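PDB 4Z81: EGF family domain-containing protein from Toxoplasma gondii, which is of unestablished function but, as an apical membrane antigen 1-like protein with an EGF module, probably acts as a parasite surface adhesin in host-cell invasion. Local coordinates for residues A[126-131]-A[267-272]; A[348-353]-A[443-448]; A[469-474]-A[482-487]. All coordinates share one frame; numbering follows the deposited sequence.

Contact 1: residues A[126-131]-A[267-272]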
ATOM      1  N   MET A 126     -20.327  16.636  -7.929  1.00 24.32           N
ATOM      2  CA  MET A 126     -21.726  16.345  -7.620  1.00 26.67           C
ATOM      3  C   MET A 126     -22.473  17.614  -7.216  1.00 23.63           C
ATOM      4  O   MET A 126     -21.987  18.365  -6.378  1.00 21.84           O
ATOM      5  CB  MET A 126     -21.819  15.311  -6.499  1.00 23.99           C
ATOM      6  CG  MET A 126     -21.078  14.010  -6.781  1.00 27.23           C
ATOM      7  SD  MET A 126     -21.703  13.153  -8.234  1.00 26.17           S
ATOM      8  CE  MET A 126     -20.747  11.632  -8.177  1.00 25.90           C
ATOM      9  N   PRO A 127     -23.662  17.853  -7.798  1.00 21.78           N
ATOM     10  CA  PRO A 127     -24.355  17.027  -8.796  1.00 23.25           C
ATOM     11  C   PRO A 127     -23.739  17.162 -10.183  1.00 27.78           C
ATOM     12  O   PRO A 127     -23.258  18.240 -10.528  1.00 25.45           O
ATOM     13  CB  PRO A 127     -25.778  17.582  -8.777  1.00 31.15           C
ATOM     14  CG  PRO A 127     -25.593  19.022  -8.429  1.00 28.33           C
ATOM     15  CD  PRO A 127     -24.446  19.054  -7.453  1.00 30.84           C
ATOM     16  N   HIS A 128     -23.757  16.085 -10.962  1.00 29.44           N
ATOM     17  CA  HIS A 128     -23.201  16.109 -12.309  1.00 30.97           C
ATOM     18  C   HIS A 128     -24.174  16.767 -13.283  1.00 33.27           C
ATOM     19  O   HIS A 128     -23.777  17.576 -14.124  1.00 29.37           O
ATOM     20  CB  HIS A 128     -22.865  14.692 -12.778  1.00 31.50           C
ATOM     21  CG  HIS A 128     -22.221  14.645 -14.129  1.00 32.64           C
ATOM     22  ND1 HIS A 128     -21.012  15.247 -14.398  1.00 31.72           N
ATOM     23  CD2 HIS A 128     -22.622  14.071 -15.289  1.00 33.72           C
ATOM     24  CE1 HIS A 128     -20.692  15.045 -15.664  1.00 32.52           C
ATOM     25  NE2 HIS A 128     -21.653  14.333 -16.227  1.00 30.30           N
ATOM     26  N   SER A 129     -25.450  16.413 -13.158  1.00 28.43           N
ATOM     27  CA  SER A 129     -26.499  16.964 -14.008  1.00 31.06           C
ATOM     28  C   SER A 129     -27.770  17.220 -13.207  1.00 36.33           C
ATOM     29  O   SER A 129     -28.107  16.453 -12.307  1.00 30.01           O
ATOM     30  CB  SER A 129     -26.801  16.017 -15.168  1.00 34.82           C
ATOM     31  OG  SER A 129     -27.928  16.464 -15.902  1.00 39.21           O
ATOM     32  N   THR A 130     -28.469  18.300 -13.547  1.00 32.40           N
ATOM     33  CA  THR A 130     -29.734  18.643 -12.903  1.00 33.71           C
ATOM     34  C   THR A 130     -30.786  19.019 -13.949  1.00 32.23           C
ATOM     35  O   THR A 130     -31.728  19.761 -13.664  1.00 31.51           O
ATOM     36  CB  THR A 130     -29.557  19.807 -11.908  1.00 27.91           C
ATOM     37  OG1 THR A 130     -28.998  20.939 -12.585  1.00 30.66           O
ATOM     38  CG2 THR A 130     -28.635  19.401 -10.771  1.00 26.95           C
ATOM     39  N   THR A 131     -30.621  18.480 -15.155  1.00 30.08           N
ATOM     40  CA  THR A 131     -31.460  18.831 -16.298  1.00 39.74           C
ATOM     41  C   THR A 131     -32.945  18.568 -16.049  1.00 45.59           C
ATOM     42  O   THR A 131     -33.798  19.344 -16.482  1.00 44.54           O
ATOM     43  CB  THR A 131     -31.023  18.050 -17.556  1.00 41.79           C
ATOM     44  OG1 THR A 131     -29.635  18.299 -17.815  1.00 45.64           O
ATOM     45  CG2 THR A 131     -31.838  18.470 -18.775  1.00 46.16           C
ATOM     46  N   PRO A 267     -18.973   9.792 -13.159  1.00 23.52           N
ATOM     47  CA  PRO A 267     -19.212  10.761 -14.230  1.00 24.94           C
ATOM     48  C   PRO A 267     -17.938  11.454 -14.679  1.00 27.27           C
ATOM     49  O   PRO A 267     -16.967  11.526 -13.925  1.00 27.77           O
ATOM     50  CB  PRO A 267     -20.171  11.766 -13.586  1.00 25.99           C
ATOM     51  CG  PRO A 267     -19.813  11.737 -12.147  1.00 29.38           C
ATOM     52  CD  PRO A 267     -19.365  10.326 -11.842  1.00 25.47           C
ATOM     53  N   TYR A 268     -17.949  11.947 -15.911  1.00 25.38           N
ATOM     54  CA  TYR A 268     -16.889  12.805 -16.404  1.00 27.43           C
ATOM     55  C   TYR A 268     -17.440  13.773 -17.438  1.00 24.37           C
ATOM     56  O   TYR A 268     -18.322  13.431 -18.224  1.00 23.81           O
ATOM     57  CB  TYR A 268     -15.744  12.002 -17.030  1.00 25.84           C
ATOM     58  CG  TYR A 268     -14.742  12.899 -17.721  1.00 23.69           C
ATOM     59  CD1 TYR A 268     -13.858  13.674 -16.984  1.00 25.62           C
ATOM     60  CD2 TYR A 268     -14.701  12.999 -19.106  1.00 29.11           C
ATOM     61  CE1 TYR A 268     -12.952  14.511 -17.602  1.00 29.94           C
ATOM     62  CE2 TYR A 268     -13.793  13.831 -19.735  1.00 30.98           C
ATOM     63  CZ  TYR A 268     -12.922  14.588 -18.976  1.00 33.50           C
ATOM     64  OH  TYR A 268     -12.014  15.425 -19.585  1.00 31.01           O
ATOM     65  N   LYS A 269     -16.912  14.985 -17.428  1.00 23.80           N
ATOM     66  CA  LYS A 269     -17.155  15.916 -18.510  1.00 34.09           C
ATOM     67  C   LYS A 269     -15.904  16.751 -18.692  1.00 31.10           C
ATOM     68  O   LYS A 269     -15.092  16.872 -17.772  1.00 31.46           O
ATOM     69  CB  LYS A 269     -18.379  16.787 -18.228  1.00 30.48           C
ATOM     70  CG  LYS A 269     -18.147  17.953 -17.283  1.00 39.97           C
ATOM     71  CD  LYS A 269     -19.461  18.436 -16.662  1.00 51.96           C
ATOM     72  CE  LYS A 269     -20.572  18.640 -17.697  1.00 66.85           C
ATOM     73  NZ  LYS A 269     -21.892  18.913 -17.057  1.00 63.91           N
ATOM     74  N   SER A 270     -15.749  17.300 -19.892  1.00 32.94           N
ATOM     75  CA  SER A 270     -14.552  18.038 -20.268  1.00 30.85           C
ATOM     76  C   SER A 270     -14.178  19.093 -19.237  1.00 32.90           C
ATOM     77  O   SER A 270     -15.003  19.925 -18.857  1.00 28.83           O
ATOM     78  CB  SER A 270     -14.754  18.703 -21.633  1.00 32.07           C
ATOM     79  OG  SER A 270     -13.603  19.436 -22.015  1.00 36.76           O
ATOM     80  N   GLY A 271     -12.929  19.043 -18.785  1.00 31.59           N
ATOM     81  CA  GLY A 271     -12.408  20.027 -17.858  1.00 27.05           C
ATOM     82  C   GLY A 271     -12.511  19.627 -16.399  1.00 34.06           C
ATOM     83  O   GLY A 271     -11.855  20.228 -15.547  1.00 33.55           O
ATOM     84  N   GLY A 272     -13.334  18.621 -16.109  1.00 26.71           N
ATOM     85  CA  GLY A 272     -13.544  18.175 -14.743  1.00 25.86           C
ATOM     86  C   GLY A 272     -12.628  17.026 -14.377  1.00 28.66           C
ATOM     87  O   GLY A 272     -11.893  16.520 -15.225  1.00 29.53           O
TER
HETATM   88  O   HOH W   1     -21.465  18.944 -14.364  1.00 48.07           O

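Contact 2: residues A[348-353]-A[443-448]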
ATOM      1  N   GLU A 348       2.719  -8.093   8.947  1.00 22.99           N
ATOM      2  CA  GLU A 348       3.356  -8.114  10.255  1.00 28.41           C
ATOM      3  C   GLU A 348       4.872  -7.974  10.164  1.00 21.77           C
ATOM      4  O   GLU A 348       5.489  -8.488   9.232  1.00 22.81           O
ATOM      5  CB  GLU A 348       3.012  -9.411  10.989  1.00 25.07           C
ATOM      6  CG  GLU A 348       1.522  -9.731  11.051  1.00 28.56           C
ATOM      7  CD  GLU A 348       1.009 -10.436   9.808  1.00 30.90           C
ATOM      8  OE1 GLU A 348       1.721 -10.456   8.783  1.00 30.50           O
ATOM      9  OE2 GLU A 348      -0.115 -10.975   9.856  1.00 41.69           O
ATOM     10  N   PRO A 349       5.483  -7.275  11.136  1.00 26.87           N
ATOM     11  CA  PRO A 349       6.941  -7.355  11.268  1.00 24.07           C
ATOM     12  C   PRO A 349       7.370  -8.762  11.641  1.00 24.85           C
ATOM     13  O   PRO A 349       6.520  -9.570  12.018  1.00 24.71           O
ATOM     14  CB  PRO A 349       7.255  -6.373  12.402  1.00 25.58           C
ATOM     15  CG  PRO A 349       6.067  -5.485  12.485  1.00 24.39           C
ATOM     16  CD  PRO A 349       4.902  -6.329  12.103  1.00 22.35           C
ATOM     17  N   LEU A 350       8.664  -9.046  11.538  1.00 25.89           N
ATOM     18  CA  LEU A 350       9.192 -10.362  11.872  1.00 24.13           C
ATOM     19  C   LEU A 350       9.909 -10.312  13.210  1.00 20.15           C
ATOM     20  O   LEU A 350      10.935  -9.650  13.341  1.00 24.24           O
ATOM     21  CB  LEU A 350      10.146 -10.855  10.784  1.00 22.68           C
ATOM     22  CG  LEU A 350       9.616 -10.778   9.351  1.00 26.58           C
ATOM     23  CD1 LEU A 350      10.680 -11.254   8.370  1.00 24.81           C
ATOM     24  CD2 LEU A 350       8.341 -11.596   9.202  1.00 29.78           C
ATOM     25  N   LYS A 351       9.363 -11.007  14.202  1.00 20.46           N
ATOM     26  CA  LYS A 351       9.947 -11.002  15.538  1.00 23.22           C
ATOM     27  C   LYS A 351      11.127 -11.958  15.636  1.00 27.20           C
ATOM     28  O   LYS A 351      11.142 -13.021  15.010  1.00 20.29           O
ATOM     29  CB  LYS A 351       8.898 -11.369  16.594  1.00 29.32           C
ATOM     30  CG  LYS A 351       8.218 -12.709  16.374  1.00 27.41           C
ATOM     31  CD  LYS A 351       7.329 -13.070  17.554  1.00 30.68           C
ATOM     32  CE  LYS A 351       6.560 -14.357  17.312  1.00 29.14           C
ATOM     33  NZ  LYS A 351       5.824 -14.791  18.534  1.00 37.03           N
ATOM     34  N   ASN A 352      12.117 -11.548  16.422  1.00 24.23           N
ATOM     35  CA  ASN A 352      13.256 -12.383  16.771  1.00 23.03           C
ATOM     36  C   ASN A 352      14.111 -12.819  15.587  1.00 27.40           C
ATOM     37  O   ASN A 352      14.681 -13.908  15.608  1.00 26.18           O
ATOM     38  CB  ASN A 352      12.775 -13.627  17.525  1.00 30.48           C
ATOM     39  CG  ASN A 352      11.971 -13.281  18.763  1.00 30.76           C
ATOM     40  OD1 ASN A 352      10.810 -13.666  18.893  1.00 36.02           O
ATOM     41  ND2 ASN A 352      12.588 -12.546  19.680  1.00 35.57           N
ATOM     42  N   VAL A 353      14.211 -11.976  14.563  1.00 23.65           N
ATOM     43  CA  VAL A 353      15.125 -12.250  13.460  1.00 21.26           C
ATOM     44  C   VAL A 353      15.844 -10.992  12.985  1.00 25.45           C
ATOM     45  O   VAL A 353      15.405  -9.871  13.256  1.00 26.39           O
ATOM     46  CB  VAL A 353      14.406 -12.897  12.260  1.00 23.24           C
ATOM     47  CG1 VAL A 353      14.073 -14.351  12.566  1.00 27.75           C
ATOM     48  CG2 VAL A 353      13.155 -12.115  11.883  1.00 23.69           C
ATOM     49  N   THR A 443      15.665  -8.990  18.763  1.00 25.82           N
ATOM     50  CA  THR A 443      15.540  -8.237  17.510  1.00 30.71           C
ATOM     51  C   THR A 443      14.187  -8.379  16.806  1.00 24.07           C
ATOM     52  O   THR A 443      13.432  -9.322  17.047  1.00 24.41           O
ATOM     53  CB  THR A 443      16.630  -8.647  16.501  1.00 29.90           C
ATOM     54  OG1 THR A 443      16.375  -9.973  16.019  1.00 31.67           O
ATOM     55  CG2 THR A 443      18.005  -8.587  17.142  1.00 33.92           C
ATOM     56  N   MET A 444      13.908  -7.416  15.931  1.00 27.48           N
ATOM     57  CA  MET A 444      12.710  -7.414  15.095  1.00 25.71           C
ATOM     58  C   MET A 444      13.041  -6.831  13.723  1.00 25.91           C
ATOM     59  O   MET A 444      13.777  -5.845  13.617  1.00 26.08           O
ATOM     60  CB  MET A 444      11.585  -6.612  15.758  1.00 28.07           C
ATOM     61  CG  MET A 444      10.288  -6.580  14.956  1.00 24.45           C
ATOM     62  SD  MET A 444       8.892  -5.866  15.849  1.00 27.46           S
ATOM     63  CE  MET A 444       8.641  -7.096  17.125  1.00 25.04           C
ATOM     64  N   ALA A 445      12.493  -7.442  12.677  1.00 24.70           N
ATOM     65  CA  ALA A 445      12.811  -7.065  11.303  1.00 20.37           C
ATOM     66  C   ALA A 445      11.632  -6.372  10.621  1.00 21.56           C
ATOM     67  O   ALA A 445      10.514  -6.887  10.639  1.00 25.36           O
ATOM     68  CB  ALA A 445      13.228  -8.295  10.514  1.00 23.55           C
ATOM     69  N   PHE A 446      11.897  -5.207  10.022  1.00 21.00           N
ATOM     70  CA  PHE A 446      10.879  -4.405   9.337  1.00 24.26           C
ATOM     71  C   PHE A 446      11.191  -4.253   7.856  1.00 23.46           C
ATOM     72  O   PHE A 446      12.358  -4.270   7.459  1.00 20.49           O
ATOM     73  CB  PHE A 446      10.779  -2.995   9.945  1.00 25.10           C
ATOM     74  CG  PHE A 446      10.205  -2.952  11.334  1.00 23.31           C
ATOM     75  CD1 PHE A 446      11.032  -3.033  12.443  1.00 27.76           C
ATOM     76  CD2 PHE A 446       8.843  -2.793  11.531  1.00 24.34           C
ATOM     77  CE1 PHE A 446      10.512  -2.977  13.723  1.00 22.52           C
ATOM     78  CE2 PHE A 446       8.315  -2.736  12.810  1.00 25.11           C
ATOM     79  CZ  PHE A 446       9.153  -2.831  13.908  1.00 23.85           C
ATOM     80  N   THR A 447      10.146  -4.092   7.047  1.00 22.52           N
ATOM     81  CA  THR A 447      10.302  -3.575   5.691  1.00 22.27           C
ATOM     82  C   THR A 447       9.507  -2.279   5.535  1.00 19.41           C
ATOM     83  O   THR A 447       8.649  -1.957   6.360  1.00 21.01           O
ATOM     84  CB  THR A 447       9.831  -4.572   4.610  1.00 21.61           C
ATOM     85  OG1 THR A 447       8.415  -4.446   4.410  1.00 18.91           O
ATOM     86  CG2 THR A 447      10.185  -6.006   4.990  1.00 21.83           C
ATOM     87  N   SER A 448       9.787  -1.546   4.465  1.00 20.06           N
ATOM     88  CA  SER A 448       9.107  -0.284   4.205  1.00 22.52           C
ATOM     89  C   SER A 448       7.627  -0.481   3.863  1.00 20.46           C
ATOM     90  O   SER A 448       6.865   0.482   3.835  1.00 26.31           O
ATOM     91  CB  SER A 448       9.809   0.465   3.072  1.00 20.01           C
ATOM     92  OG  SER A 448       9.884  -0.330   1.904  1.00 24.50           O
TER

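Contact 3: residues A[469-474]-A[482-487]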
ATOM      1  N   ASP A 469      26.938 -17.071  10.536  1.00 30.34           N
ATOM      2  CA  ASP A 469      28.337 -17.352  10.244  1.00 34.66           C
ATOM      3  C   ASP A 469      29.200 -16.490  11.152  1.00 38.35           C
ATOM      4  O   ASP A 469      29.498 -15.340  10.826  1.00 35.55           O
ATOM      5  CB  ASP A 469      28.655 -17.080   8.774  1.00 29.29           C
ATOM      6  CG  ASP A 469      30.077 -17.460   8.398  1.00 38.84           C
ATOM      7  OD1 ASP A 469      30.857 -17.854   9.289  1.00 39.74           O
ATOM      8  OD2 ASP A 469      30.419 -17.352   7.201  1.00 35.80           O
ATOM      9  N   LYS A 470      29.586 -17.043  12.297  1.00 32.87           N
ATOM     10  CA  LYS A 470      30.424 -16.322  13.247  1.00 40.65           C
ATOM     11  C   LYS A 470      31.908 -16.462  12.897  1.00 40.78           C
ATOM     12  O   LYS A 470      32.775 -15.990  13.636  1.00 43.60           O
ATOM     13  CB  LYS A 470      30.166 -16.824  14.670  1.00 38.52           C
ATOM     14  CG  LYS A 470      28.767 -16.532  15.177  1.00 43.64           C
ATOM     15  CD  LYS A 470      28.518 -17.171  16.529  1.00 48.46           C
ATOM     16  CE  LYS A 470      27.045 -17.100  16.906  1.00 65.13           C
ATOM     17  NZ  LYS A 470      26.758 -17.780  18.199  1.00 61.26           N
ATOM     18  N   CYS A 471      32.190 -17.103  11.766  1.00 40.27           N
ATOM     19  CA  CYS A 471      33.562 -17.320  11.311  1.00 38.73           C
ATOM     20  C   CYS A 471      33.938 -16.389  10.160  1.00 39.12           C
ATOM     21  O   CYS A 471      34.923 -16.620   9.459  1.00 41.11           O
ATOM     22  CB  CYS A 471      33.749 -18.775  10.885  1.00 43.04           C
ATOM     23  SG  CYS A 471      33.681 -19.938  12.257  1.00 46.61           S
ATOM     24  N   VAL A 472      33.148 -15.340   9.964  1.00 44.84           N
ATOM     25  CA  VAL A 472      33.473 -14.326   8.971  1.00 46.49           C
ATOM     26  C   VAL A 472      34.775 -13.643   9.374  1.00 52.08           C
ATOM     27  O   VAL A 472      34.932 -13.221  10.520  1.00 49.78           O
ATOM     28  CB  VAL A 472      32.339 -13.285   8.828  1.00 48.46           C
ATOM     29  CG1 VAL A 472      32.781 -12.094   7.976  1.00 47.57           C
ATOM     30  CG2 VAL A 472      31.103 -13.938   8.224  1.00 45.34           C
ATOM     31  N   SER A 473      35.704 -13.543   8.429  1.00 52.50           N
ATOM     32  CA  SER A 473      37.021 -12.959   8.686  1.00 61.55           C
ATOM     33  C   SER A 473      37.714 -13.616   9.884  1.00 60.44           C
ATOM     34  O   SER A 473      38.188 -12.932  10.793  1.00 57.14           O
ATOM     35  CB  SER A 473      36.904 -11.447   8.912  1.00 59.46           C
ATOM     36  OG  SER A 473      36.074 -11.143  10.020  1.00 64.15           O
ATOM     37  N   VAL A 474      37.755 -14.947   9.875  1.00 55.95           N
ATOM     38  CA  VAL A 474      38.517 -15.716  10.853  1.00 46.21           C
ATOM     39  C   VAL A 474      39.356 -16.754  10.121  1.00 50.20           C
ATOM     40  O   VAL A 474      38.815 -17.672   9.499  1.00 47.51           O
ATOM     41  CB  VAL A 474      37.609 -16.422  11.882  1.00 51.68           C
ATOM     42  CG1 VAL A 474      38.434 -17.317  12.811  1.00 46.41           C
ATOM     43  CG2 VAL A 474      36.827 -15.400  12.694  1.00 51.38           C
ATOM     44  N   CYS A 482      37.614 -22.976  11.846  1.00 50.56           N
ATOM     45  CA  CYS A 482      36.695 -22.179  12.641  1.00 49.37           C
ATOM     46  C   CYS A 482      35.370 -22.910  12.826  1.00 50.96           C
ATOM     47  O   CYS A 482      34.722 -23.300  11.856  1.00 51.04           O
ATOM     48  CB  CYS A 482      36.461 -20.815  11.990  1.00 47.02           C
ATOM     49  SG  CYS A 482      35.544 -19.657  13.034  1.00 49.40           S
ATOM     50  N   ASP A 483      34.987 -23.102  14.082  1.00 50.13           N
ATOM     51  CA  ASP A 483      33.692 -23.676  14.416  1.00 49.48           C
ATOM     52  C   ASP A 483      32.640 -22.577  14.318  1.00 50.83           C
ATOM     53  O   ASP A 483      32.691 -21.578  15.039  1.00 44.41           O
ATOM     54  CB  ASP A 483      33.726 -24.300  15.814  1.00 52.95           C
ATOM     55  CG  ASP A 483      32.441 -25.036  16.173  1.00 54.49           C
ATOM     56  OD1 ASP A 483      31.356 -24.651  15.691  1.00 50.50           O
ATOM     57  OD2 ASP A 483      32.518 -26.009  16.954  1.00 53.04           O
ATOM     58  N   VAL A 484      31.680 -22.772  13.424  1.00 49.30           N
ATOM     59  CA  VAL A 484      30.720 -21.730  13.090  1.00 44.90           C
ATOM     60  C   VAL A 484      29.702 -21.534  14.218  1.00 45.01           C
ATOM     61  O   VAL A 484      29.009 -20.519  14.268  1.00 46.09           O
ATOM     62  CB  VAL A 484      29.991 -22.054  11.767  1.00 47.39           C
ATOM     63  CG1 VAL A 484      29.293 -20.822  11.224  1.00 44.23           C
ATOM     64  CG2 VAL A 484      30.979 -22.586  10.721  1.00 52.21           C
ATOM     65  N   ALA A 485      29.636 -22.496  15.135  1.00 48.96           N
ATOM     66  CA  ALA A 485      28.691 -22.432  16.250  1.00 45.57           C
ATOM     67  C   ALA A 485      29.168 -21.483  17.345  1.00 52.40           C
ATOM     68  O   ALA A 485      28.368 -20.967  18.129  1.00 55.03           O
ATOM     69  CB  ALA A 485      28.470 -23.823  16.828  1.00 45.73           C
ATOM     70  N   THR A 486      30.479 -21.257  17.379  1.00 56.97           N
ATOM     71  CA  THR A 486      31.125 -20.482  18.438  1.00 55.54           C
ATOM     72  C   THR A 486      31.929 -19.310  17.880  1.00 51.17           C
ATOM     73  O   THR A 486      32.125 -18.301  18.557  1.00 45.58           O
ATOM     74  CB  THR A 486      32.068 -21.368  19.274  1.00 54.35           C
ATOM     75  OG1 THR A 486      32.934 -20.540  20.059  1.00 65.80           O
ATOM     76  CG2 THR A 486      32.907 -22.236  18.366  1.00 49.52           C
ATOM     77  N   GLY A 487      32.402 -19.458  16.646  1.00 43.78           N
ATOM     78  CA  GLY A 487      33.182 -18.424  15.993  1.00 46.51           C
ATOM     79  C   GLY A 487      34.642 -18.447  16.405  1.00 46.79           C
ATOM     80  O   GLY A 487      35.382 -17.500  16.149  1.00 43.62           O
TER

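Contact 1: residues A[126-131]-A[267-272]
The imidazole of His128 is the main flat group here, and Pro267 lies squarely over one of its faces. Pro267 CB stands 3.5 Å above the plane of the His128 ring and 11° off the normal at the centroid, a well-centred CH-pi contact in which an aliphatic C-H meets the pi cloud, the flat side of a proline suiting the flat imidazole. CG of His128 is anti to the backbone N (chi1 -177°), which carries the ring out toward the other segment and over the pyrrolidine. Around the same ring, Lys269 and Tyr268 come in obliquely: Lys269 CD lies 3.7 Å from His128 CE1, and the carbonyl oxygen of Tyr268 lies 3.8 Å from that carbon. Beyond the two segments, His128 also touches Tyr157.

Met126 continues the apolar patch. Its flexible thioether crosses Pro267 at about a right angle, with CE 4.1 Å from Pro267 CG, and its backbone N is held by Glu143.

Both segments are irregular. The first lies in the long loop between strands 101-104 and 160-161; the second, after helix 252-261, belongs to the part of the chain related to apical membrane antigen 1, of the PAN clan. The cis peptide before Pro127 sets the path from Met126 to His128. Lys269 to Gly272 forms a type II turn, closed by Gly272 N to Lys269 O, and Gly271, with phi 94°, is its natural occupant.

No direct hydrogen bond spans the gap; a water does instead. It donates to His128 O at 2.7 Å and accepts from Lys269 NZ at 2.7 Å. The lysine and histidine side chains pass each other in opposite directions, the lysine bending at chi3 to bring its ammonium to that water, at the more exposed margin of the contact.

Contact 2: residues A[348-353]-A[443-448]
Leu350 and Ala445 face each other as an antiparallel hydrogen-bonded pair: Leu350 N reaches Ala445 O at 3.0 Å along an almost straight N-H (178°), and Ala445 N returns to Leu350 O at 2.8 Å. Their CB atoms meet on one face of the sheet, where Val353 CG2 also closes on the small methyl of Ala445. On the opposite face Pro349 is wedged between Met444 and Phe446. Its CG lies 3.6 Å from Phe446 CE2, oblique to the ring, while its CB is 3.8 Å from Met444 SD, a soft sulfur brought there by a chain extended as far as chi2.

The ladder ends where the chain turns a corner at Lys351 and Asn352. Asn352 has both backbone angles positive, which asparagine tolerates well, and gives a bent bond (131°) of 2.7 Å from its N to Thr443 O. A chi1 of 70° turns Thr443 OG1 back over its own backbone, where it adds a weak bond to Val353 O.

Further out, Met444 and Phe446 make backbone hydrogen bonds with Phe408 and Ala406 of strand 405-410, so strand 443-447 bonds to that neighbour along one edge and to 348-353 along the other. Helix 378-387 packs on Phe446, and Trp355 touches Leu350 and Ala445, in a region consistent with a PAN-type domain of the apical membrane antigen family.

Backbone bonds satisfy polar groups that would be costly to bury unpaired, while proline, alanine and the aromatic fill the flanks; the chemistry implies a contact mostly apolar in its side chains, with polar links mainly along the backbone, plus the weak Thr443 OG1 bond.

Contact 3: residues A[469-474]-A[482-487]
Cys471 and Cys482 form the tight heart of this contact, joined by a disulfide of 2.0 Å between their SG atoms with a torsion of -86°, close to the relaxed right angle for such a bond. Cys482 SG is anti to its backbone N (chi1 -171°), Cys471 SG anti to the carbonyl carbon, and the two sulfurs meet midway. Branched valines suit the sulfur's flanks: Val474 CG1 lies 3.7 Å from Cys482 SG, and Val484 CG2 4.1 Å from Cys471 SG. The other branch, Val484 CG1, packs 3.7 Å from Asp469 CA.

Two Asx turns shape the backbones. Asp469 OD1 accepts from Cys471 N at 2.9 Å, on the anti side and well out of the carboxylate plane, while its OD2 makes a salt bridge with Lys360 and a hydrogen bond with Ser359 OG. In the second turn Asp483 OD1 takes Ala485 N, and Asp483 O accepts from both Thr486 N and Gly487 N. Gly487, at positive phi (82°), lacks a side chain, which lets Lys470 O come within 3.4 Å of its CA.

The looser side is solvent-facing. There the extended chain of Lys470 lies alongside the turn, its NZ 3.6 Å from Ala485 O, too long to count as a bond; Ala485 and Thr486 make only marginal contact. No hydrogen bond crosses between the segments, so the disulfide and van der Waals packing hold them together.

Linking the first and third cysteines, beside a small two-stranded hairpin (480-483 with 488-491), this is the first of the three bridges (1-3, 2-4, 5-6) expected of an EGF-like domain.

How the contacts relate
Contact 2 is the buried one, whereas contact 3 lies at the surface and contact 1 is partly buried. Contacts 1 and 2 tie together segments far apart in sequence, contact 3 two close ones. Each relies on a different glue: a CH-pi contact of proline on imidazole with a bridging water in contact 1, backbone pairing at a sheet edge in contact 2, a disulfide in contact 3. The three share no segment. Contact 1 lies on the other side of the chain's centre from both, its centre 48 Å from that of contact 2. Contacts 2 and 3, about 12 Å apart at their nearest atoms, involve strands that succeed each other in the chain, 443-447 and 480-483.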